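Local coordinates for protein protocatechuate decarboxylase (PDB 5O3M) that decarboxylates 3,4-dihydroxybenzoic acid and belongs to the UbiD family of prenylated-flavin-dependent decarboxylases, at residues Lys391-Gln394 with Gly399-Gly402. Residues are numbered along the deposited sequence; the frame is centred on the assembly and turned at random.
Sequences KKRQ and GRQG
The end of Lys392 lies against the side-chain amide of Gln401. Its last methylene comes nearest, Lys392 CE lying 3.4 Å from Gln401 OE1, while Lys392 NZ and Gln401 NE2, both donors, sit side by side at 3.5 Å without a bond between them. The lysine runs extended beyond CG, while Gln401 bends at its second torsion (chi2 -90°), which turns its amide back toward the start of the helix. There OE1 accepts the backbone N-H of Gly399 (N to OE1 3.0 Å, 137° at the hydrogen), with the donor tilted out of the carbonyl plane. Glu398 serves both side chains, OE1 in a salt bridge with Lys392 NZ and OE2 bonded to Gln401 NE2; NZ also bonds to Val485 O and Thr484 OG1, and NE2 to Asp482, so both ends of the amide are tied and its rotation is fixed.

The other group brings two arginines and an amide together. Arg400 NH1 comes within 4.4 Å of Arg393 NH2, and Gln394 NE2 sits 3.7 Å from Arg400 NH1, at the edge of that guanidinium, the Gln394 amide plane turned 75° from it. Asp397 gathers all three, OD2 pairing with Arg393 NE and OD1 with Arg400 NH1, while OD1 also takes a weak hydrogen bond from Gln394 NE2; this probably offsets the like charges.

Arg400 packs on Arg454 and Gln401 on Arg471 of a neighbouring subunit. The contact lies within the C-terminal domain, where a loop joins strand 385-390 to helix 400-411, Lys392 reaching the residues just after strand 475-482.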
# COMPACT_ATOMS: atom_id res chain seq x y z
N LYS A 391 -4.48 28.41 5.50
CA LYS A 391 -3.28 29.23 5.47
C LYS A 391 -2.32 28.71 6.52
O LYS A 391 -2.62 28.76 7.72
CB LYS A 391 -3.59 30.70 5.74
CG LYS A 391 -2.35 31.55 5.80
CD LYS A 391 -2.70 33.02 5.99
CE LYS A 391 -1.43 33.86 5.93
NZ LYS A 391 -1.67 35.28 6.27
N LYS A 392 -1.16 28.23 6.08
CA LYS A 392 -0.11 27.86 7.01
C LYS A 392 0.65 29.12 7.40
O LYS A 392 1.23 29.78 6.55
CB LYS A 392 0.81 26.81 6.39
CG LYS A 392 0.09 25.51 6.02
CD LYS A 392 1.05 24.45 5.46
CE LYS A 392 0.28 23.19 5.02
NZ LYS A 392 1.13 22.27 4.13
N ARG A 393 0.60 29.46 8.70
CA ARG A 393 1.14 30.70 9.23
C ARG A 393 2.44 30.53 9.99
O ARG A 393 3.10 31.52 10.28
CB ARG A 393 0.10 31.35 10.17
CG ARG A 393 -1.33 31.27 9.65
CD ARG A 393 -2.34 31.23 10.78
NE ARG A 393 -2.44 29.89 11.37
CZ ARG A 393 -3.29 29.58 12.34
NH1 ARG A 393 -4.10 30.52 12.83
NH2 ARG A 393 -3.35 28.34 12.83
N GLN A 394 2.81 29.30 10.33
CA GLN A 394 3.92 29.00 11.23
C GLN A 394 4.23 27.51 11.12
O GLN A 394 3.37 26.74 10.68
CB GLN A 394 3.56 29.36 12.67
CG GLN A 394 2.51 28.39 13.20
CD GLN A 394 1.65 28.96 14.29
OE1 GLN A 394 2.16 29.58 15.22
NE2 GLN A 394 0.34 28.75 14.19
N GLY A 399 0.88 19.79 9.17
CA GLY A 399 0.17 18.74 9.86
C GLY A 399 -1.22 19.10 10.33
O GLY A 399 -2.00 18.20 10.67
N ARG A 400 -1.56 20.39 10.36
CA ARG A 400 -2.93 20.77 10.70
C ARG A 400 -3.86 20.79 9.51
O ARG A 400 -5.08 20.80 9.70
CB ARG A 400 -2.94 22.15 11.39
CG ARG A 400 -2.24 22.12 12.74
CD ARG A 400 -2.50 23.36 13.53
NE ARG A 400 -1.92 23.22 14.86
CZ ARG A 400 -1.11 24.12 15.41
NH1 ARG A 400 -0.82 25.24 14.75
NH2 ARG A 400 -0.62 23.92 16.61
N GLN A 401 -3.33 20.76 8.27
CA GLN A 401 -4.24 20.69 7.13
C GLN A 401 -4.99 19.36 7.13
O GLN A 401 -6.20 19.31 6.87
CB GLN A 401 -3.49 20.93 5.82
CG GLN A 401 -2.56 19.77 5.36
CD GLN A 401 -1.13 19.89 5.89
OE1 GLN A 401 -0.88 20.57 6.89
NE2 GLN A 401 -0.18 19.22 5.22
N GLY A 402 -4.29 18.26 7.46
CA GLY A 402 -4.96 16.98 7.60
C GLY A 402 -5.92 16.99 8.77
O GLY A 402 -7.01 16.41 8.70